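Glutathione S-transferase enzyme with thioredoxin-like domain (PDB 4L8E) binds two glutathione molecules per subunit and, as a member of the glutathione transferase family, probably catalyses glutathione-dependent chemistry. Local coordinates at residues G39-L44 with W130-F135; I102-A107 with E123-L128. All blocks are in the same frame, centred on the assembly; numbering follows the deposited sequence.

Contact 1: G39-L44 with W130-F135; sequences GYKITL and WQVAGF
The ammonium nitrogen of K41 is gripped by several polar groups. Its NZ donates to OE1 of Q131 over 2.8 Å and gives a second hydrogen bond, also 2.8 Å from NZ to the oxygen, to a water. That water accepts from NE2 of Q131, 3.0 Å away, so one amide meets the lysine directly through its oxygen and indirectly through its nitrogen. The lysine approaches the amide oxygen from the side, with a C=O...NZ angle of 111°, and stands 30° out of the carbonyl plane. OD1 of N38 and OG of S99 are further acceptors, so four oxygens must share or alternate among three N-H groups.

The two side chains reach for each other from opposite directions between helices whose nearest CA atoms, those of K41 and V132, are 11.1 Å apart. K41 covers more than half of this gap, its chain extended beyond CG, while Q131 bends at chi2 (-76°) to present its amide. The methyl CG1 of V132 makes a loose van der Waals contact with NZ of K41 at 4.2 Å.

K41 on helix 37-49 and Q131 on helix 118-145 thus link the thioredoxin-like and all-helical domains of the transferase fold beside bound glutathione, whose pocket K41 lines. A buried cation solvated by neutral oxygens, not paired here to a carboxylate, probably leaves much of its positive charge to be felt by the ligand.

Contact 2: I102-A107 with E123-L128; sequences ILLYLA and EQLQWL
L104 and L125 meet methyl to methyl and nearly at a right angle, CD1 of L104 lying 4.0 Å from CD2 of L125. The two leucines arrive there by different routes. L104 points from its helix toward 123-128 with CG anti to the backbone N (chi1 178°), whereas the CA-CB bond of L125 leaves its helix across the direction of 102-107, and only the far end of the chain, CD2, approaches. Their CA atoms are 8.6 Å apart, the shortest such spacing between the two segments.

One turn away on 123-128, L128 faces L103 in a second pair. These chains run obliquely to one another, and contact is again made through a single methyl from each, CD1 of L103 and CD1 of L128 being 4.2 Å apart. Both residues direct their CB toward the opposite helix. The four leucines form a small, wholly apolar interface that buries 141 Å² in all. It is held by dispersion and by exclusion of water.

Elsewhere on 123-128, W127 is tied back to its own helix: NE1 donates to OE2 of E123, 3.0 Å away. The carboxylate oxygen lies almost in the plane of the indole, while the N-H meets it from above the carboxylate plane.

The leucines join helix 99-110 of the thioredoxin-like N-terminal domain to helix 118-145, the first of the all-helical C-terminal domain of the glutathione transferase fold. L103 also rests on I42 and F45 of helix 37-49, and Y105 reaches strand 94-97. Across the interface L128 leans on I188 and A192 of helix 188-197, while L104 additionally touches L125 of the second subunit, bringing the leucine cluster to the dimer interface.

Overall arrangement
From the N terminus, the chain passes through strand 30-33 into helix 37-49, which holds the first half of contact 1, and then completes the thioredoxin-like sheet. Helix 99-110 follows and, after a short connection, pairs with the early part of helix 118-145 to close contact 2. That loop of 15 residues is nested inside the one of 85 residues closed by contact 1, farther along the same long helix. Helix 118-145 thus meets helix 99-110 first and helix 37-49 after it, the reverse of their order in the chain. The contacts adjoin through I42, whose CD1 packs on CG2 of I102 at 3.7 Å, and both reach the second subunit.

Contact 1: G39-L44 with W130-F135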
loop_
_atom_site.group_PDB
_atom_site.type_symbol
_atom_site.label_atom_id
_atom_site.label_comp_id
_atom_site.label_asym_id
_atom_site.label_seq_id
_atom_site.Cartn_x
_atom_site.Cartn_y
_atom_site.Cartn_z
ATOM N N GLY A 39 -5.247 -1.105 -13.389
ATOM C CA GLY A 39 -6.339 -0.464 -14.088
ATOM C C GLY A 39 -7.659 -1.196 -13.904
ATOM O O GLY A 39 -8.718 -0.579 -13.698
ATOM N N TYR A 40 -7.613 -2.522 -13.959
ATOM C CA TYR A 40 -8.827 -3.333 -13.848
ATOM C C TYR A 40 -9.445 -3.240 -12.456
ATOM O O TYR A 40 -10.651 -3.377 -12.302
ATOM C CB TYR A 40 -8.560 -4.796 -14.161
ATOM C CG TYR A 40 -8.427 -5.090 -15.636
ATOM C CD1 TYR A 40 -9.498 -4.899 -16.506
ATOM C CD2 TYR A 40 -7.245 -5.565 -16.150
ATOM C CE1 TYR A 40 -9.354 -5.181 -17.858
ATOM C CE2 TYR A 40 -7.098 -5.825 -17.490
ATOM C CZ TYR A 40 -8.152 -5.643 -18.330
ATOM O OH TYR A 40 -7.966 -5.930 -19.669
ATOM N N LYS A 41 -8.640 -2.974 -11.433
ATOM C CA LYS A 41 -9.222 -2.783 -10.109
ATOM C C LYS A 41 -10.322 -1.734 -10.159
ATOM O O LYS A 41 -11.362 -1.881 -9.522
ATOM C CB LYS A 41 -8.187 -2.317 -9.088
ATOM C CG LYS A 41 -7.070 -3.288 -8.789
ATOM C CD LYS A 41 -6.086 -2.605 -7.851
ATOM C CE LYS A 41 -4.869 -3.450 -7.540
ATOM N NZ LYS A 41 -3.880 -2.666 -6.705
ATOM N N ILE A 42 -10.063 -0.652 -10.880
ATOM C CA ILE A 42 -10.960 0.482 -10.853
ATOM C C ILE A 42 -12.160 0.250 -11.762
ATOM O O ILE A 42 -13.296 0.576 -11.399
ATOM C CB ILE A 42 -10.254 1.805 -11.176
ATOM C CG1 ILE A 42 -8.961 1.933 -10.345
ATOM C CG2 ILE A 42 -11.203 2.953 -10.924
ATOM C CD1 ILE A 42 -9.141 1.763 -8.807
ATOM N N THR A 43 -11.936 -0.308 -12.939
ATOM C CA THR A 43 -13.094 -0.629 -13.796
ATOM C C THR A 43 -13.974 -1.725 -13.186
ATOM O O THR A 43 -15.181 -1.699 -13.348
ATOM C CB THR A 43 -12.700 -0.982 -15.229
ATOM O OG1 THR A 43 -11.791 -2.079 -15.208
ATOM C CG2 THR A 43 -12.071 0.221 -15.919
ATOM N N LEU A 44 -13.392 -2.665 -12.450
ATOM C CA LEU A 44 -14.218 -3.615 -11.691
ATOM C C LEU A 44 -15.161 -2.882 -10.740
ATOM O O LEU A 44 -16.371 -3.170 -10.723
ATOM C CB LEU A 44 -13.356 -4.607 -10.891
ATOM C CG LEU A 44 -12.658 -5.723 -11.666
ATOM C CD1 LEU A 44 -11.705 -6.489 -10.717
ATOM C CD2 LEU A 44 -13.625 -6.716 -12.340
ATOM N N TRP A 130 -2.817 -4.752 2.562
ATOM C CA TRP A 130 -1.945 -5.911 2.335
ATOM C C TRP A 130 -1.733 -6.107 0.827
ATOM O O TRP A 130 -0.606 -6.354 0.373
ATOM C CB TRP A 130 -2.527 -7.181 2.927
ATOM C CG TRP A 130 -1.833 -8.450 2.549
ATOM C CD1 TRP A 130 -0.721 -8.977 3.120
ATOM C CD2 TRP A 130 -2.199 -9.337 1.488
ATOM N NE1 TRP A 130 -0.377 -10.156 2.506
ATOM C CE2 TRP A 130 -1.287 -10.407 1.507
ATOM C CE3 TRP A 130 -3.237 -9.356 0.566
ATOM C CZ2 TRP A 130 -1.363 -11.473 0.608
ATOM C CZ3 TRP A 130 -3.311 -10.420 -0.329
ATOM C CH2 TRP A 130 -2.386 -11.455 -0.304
ATOM N N GLN A 131 -2.804 -5.919 0.065
ATOM C CA GLN A 131 -2.710 -6.034 -1.407
ATOM C C GLN A 131 -1.797 -4.971 -1.995
ATOM O O GLN A 131 -0.907 -5.294 -2.795
ATOM C CB GLN A 131 -4.084 -5.966 -2.086
ATOM C CG GLN A 131 -4.049 -6.309 -3.556
ATOM C CD GLN A 131 -3.494 -5.201 -4.421
ATOM O OE1 GLN A 131 -3.867 -4.048 -4.262
ATOM N NE2 GLN A 131 -2.607 -5.560 -5.374
ATOM N N VAL A 132 -2.018 -3.695 -1.644
ATOM C CA VAL A 132 -1.282 -2.632 -2.319
ATOM C C VAL A 132 0.186 -2.593 -1.888
ATOM O O VAL A 132 1.034 -2.130 -2.639
ATOM C CB VAL A 132 -1.933 -1.250 -2.155
ATOM C CG1 VAL A 132 -3.356 -1.238 -2.758
ATOM C CG2 VAL A 132 -1.945 -0.809 -0.737
ATOM N N ALA A 133 0.471 -3.088 -0.684
ATOM C CA ALA A 133 1.811 -3.020 -0.110
ATOM C C ALA A 133 2.652 -4.260 -0.335
ATOM O O ALA A 133 3.899 -4.204 -0.276
ATOM C CB ALA A 133 1.724 -2.710 1.408
ATOM N N GLY A 134 1.991 -5.395 -0.544
ATOM C CA GLY A 134 2.700 -6.662 -0.665
ATOM C C GLY A 134 2.322 -7.456 -1.910
ATOM O O GLY A 134 3.192 -7.774 -2.721
ATOM N N PHE A 135 1.046 -7.785 -2.079
ATOM C CA PHE A 135 0.637 -8.677 -3.161
ATOM C C PHE A 135 0.989 -8.072 -4.544
ATOM O O PHE A 135 1.666 -8.684 -5.384
ATOM C CB PHE A 135 -0.859 -8.986 -3.005
ATOM C CG PHE A 135 -1.331 -10.218 -3.766
ATOM C CD1 PHE A 135 -0.898 -11.471 -3.382
ATOM C CD2 PHE A 135 -2.218 -10.114 -4.843
ATOM C CE1 PHE A 135 -1.323 -12.606 -4.037
ATOM C CE2 PHE A 135 -2.657 -11.255 -5.499
ATOM C CZ PHE A 135 -2.204 -12.509 -5.091
HETATM O O HOH W 1 -1.101 -3.266 -6.562
#

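Contact 2: I102-A107 with E123-L128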
loop_
_atom_site.group_PDB
_atom_site.type_symbol
_atom_site.label_atom_id
_atom_site.label_comp_id
_atom_site.label_asym_id
_atom_site.label_seq_id
_atom_site.Cartn_x
_atom_site.Cartn_y
_atom_site.Cartn_z
ATOM N N ILE A 102 -7.999 5.378 -4.567
ATOM C CA ILE A 102 -9.164 5.545 -5.443
ATOM C C ILE A 102 -10.288 4.639 -4.999
ATOM O O ILE A 102 -11.440 5.058 -4.912
ATOM C CB ILE A 102 -8.794 5.231 -6.896
ATOM C CG1 ILE A 102 -7.761 6.247 -7.381
ATOM C CG2 ILE A 102 -10.037 5.231 -7.794
ATOM C CD1 ILE A 102 -7.097 5.855 -8.701
ATOM N N LEU A 103 -9.962 3.388 -4.697
ATOM C CA LEU A 103 -10.976 2.450 -4.237
ATOM C C LEU A 103 -11.629 2.938 -2.946
ATOM O O LEU A 103 -12.845 2.866 -2.795
ATOM C CB LEU A 103 -10.398 1.028 -4.074
ATOM C CG LEU A 103 -10.097 0.268 -5.370
ATOM C CD1 LEU A 103 -9.372 -1.023 -5.044
ATOM C CD2 LEU A 103 -11.351 -0.013 -6.171
ATOM N N LEU A 104 -10.822 3.422 -2.015
ATOM C CA LEU A 104 -11.347 3.913 -0.750
ATOM C C LEU A 104 -12.230 5.128 -0.972
ATOM O O LEU A 104 -13.324 5.230 -0.415
ATOM C CB LEU A 104 -10.183 4.244 0.195
ATOM C CG LEU A 104 -10.569 4.814 1.553
ATOM C CD1 LEU A 104 -11.548 3.902 2.253
ATOM C CD2 LEU A 104 -9.311 5.014 2.393
ATOM N N TYR A 105 -11.761 6.070 -1.788
ATOM C CA TYR A 105 -12.536 7.274 -2.074
ATOM C C TYR A 105 -13.880 6.938 -2.715
ATOM O O TYR A 105 -14.908 7.498 -2.337
ATOM C CB TYR A 105 -11.731 8.189 -3.001
ATOM C CG TYR A 105 -12.475 9.399 -3.480
ATOM C CD1 TYR A 105 -12.459 10.575 -2.769
ATOM C CD2 TYR A 105 -13.190 9.376 -4.676
ATOM C CE1 TYR A 105 -13.137 11.696 -3.215
ATOM C CE2 TYR A 105 -13.866 10.492 -5.140
ATOM C CZ TYR A 105 -13.840 11.665 -4.403
ATOM O OH TYR A 105 -14.488 12.800 -4.822
ATOM N N LEU A 106 -13.867 6.034 -3.701
ATOM C CA LEU A 106 -15.100 5.671 -4.401
ATOM C C LEU A 106 -16.045 4.864 -3.504
ATOM O O LEU A 106 -17.265 5.019 -3.583
ATOM C CB LEU A 106 -14.784 4.885 -5.680
ATOM C CG LEU A 106 -14.137 5.727 -6.795
ATOM C CD1 LEU A 106 -13.778 4.834 -7.968
ATOM C CD2 LEU A 106 -15.040 6.842 -7.211
ATOM N N ALA A 107 -15.477 3.982 -2.691
ATOM C CA ALA A 107 -16.298 3.200 -1.755
ATOM C C ALA A 107 -16.985 4.137 -0.775
ATOM O O ALA A 107 -18.163 3.966 -0.477
ATOM C CB ALA A 107 -15.447 2.160 -1.056
ATOM N N GLU A 123 -11.217 -4.791 8.983
ATOM C CA GLU A 123 -10.721 -6.037 8.408
ATOM C C GLU A 123 -10.575 -5.931 6.899
ATOM O O GLU A 123 -9.555 -6.343 6.330
ATOM C CB GLU A 123 -11.611 -7.218 8.809
ATOM C CG GLU A 123 -11.107 -8.550 8.334
ATOM C CD GLU A 123 -9.948 -9.124 9.152
ATOM O OE1 GLU A 123 -9.599 -8.573 10.235
ATOM O OE2 GLU A 123 -9.382 -10.148 8.685
ATOM N N GLN A 124 -11.579 -5.361 6.233
ATOM C CA GLN A 124 -11.494 -5.131 4.795
ATOM C C GLN A 124 -10.319 -4.244 4.425
ATOM O O GLN A 124 -9.601 -4.533 3.488
ATOM C CB GLN A 124 -12.809 -4.541 4.291
ATOM C CG GLN A 124 -13.927 -5.512 4.413
ATOM C CD GLN A 124 -15.284 -4.903 4.240
ATOM O OE1 GLN A 124 -15.450 -3.697 4.359
ATOM N NE2 GLN A 124 -16.279 -5.746 3.989
ATOM N N LEU A 125 -10.107 -3.172 5.182
ATOM C CA LEU A 125 -9.062 -2.223 4.854
ATOM C C LEU A 125 -7.675 -2.832 5.117
ATOM O O LEU A 125 -6.729 -2.567 4.378
ATOM C CB LEU A 125 -9.252 -0.932 5.642
ATOM C CG LEU A 125 -10.428 -0.064 5.189
ATOM C CD1 LEU A 125 -10.668 1.036 6.182
ATOM C CD2 LEU A 125 -10.156 0.500 3.785
ATOM N N GLN A 126 -7.552 -3.644 6.158
ATOM C CA GLN A 126 -6.295 -4.320 6.418
ATOM C C GLN A 126 -5.864 -5.111 5.183
ATOM O O GLN A 126 -4.713 -5.080 4.757
ATOM C CB GLN A 126 -6.489 -5.234 7.631
ATOM C CG GLN A 126 -5.501 -6.299 7.860
ATOM C CD GLN A 126 -6.011 -7.187 8.983
ATOM O OE1 GLN A 126 -6.812 -8.112 8.769
ATOM N NE2 GLN A 126 -5.637 -6.853 10.185
ATOM N N TRP A 127 -6.805 -5.819 4.595
ATOM C CA TRP A 127 -6.506 -6.647 3.430
ATOM C C TRP A 127 -6.295 -5.823 2.159
ATOM O O TRP A 127 -5.499 -6.206 1.309
ATOM C CB TRP A 127 -7.558 -7.763 3.264
ATOM C CG TRP A 127 -7.401 -8.810 4.304
ATOM C CD1 TRP A 127 -8.191 -9.013 5.385
ATOM C CD2 TRP A 127 -6.338 -9.783 4.396
ATOM N NE1 TRP A 127 -7.701 -10.061 6.148
ATOM C CE2 TRP A 127 -6.564 -10.544 5.551
ATOM C CE3 TRP A 127 -5.232 -10.092 3.591
ATOM C CZ2 TRP A 127 -5.725 -11.599 5.933
ATOM C CZ3 TRP A 127 -4.405 -11.137 3.977
ATOM C CH2 TRP A 127 -4.657 -11.875 5.137
ATOM N N LEU A 128 -7.017 -4.707 2.006
ATOM C CA LEU A 128 -6.690 -3.743 0.951
ATOM C C LEU A 128 -5.240 -3.272 1.043
ATOM O O LEU A 128 -4.503 -3.264 0.039
ATOM C CB LEU A 128 -7.647 -2.558 1.005
ATOM C CG LEU A 128 -7.374 -1.416 0.017
ATOM C CD1 LEU A 128 -7.541 -1.890 -1.417
ATOM C CD2 LEU A 128 -8.279 -0.238 0.294
#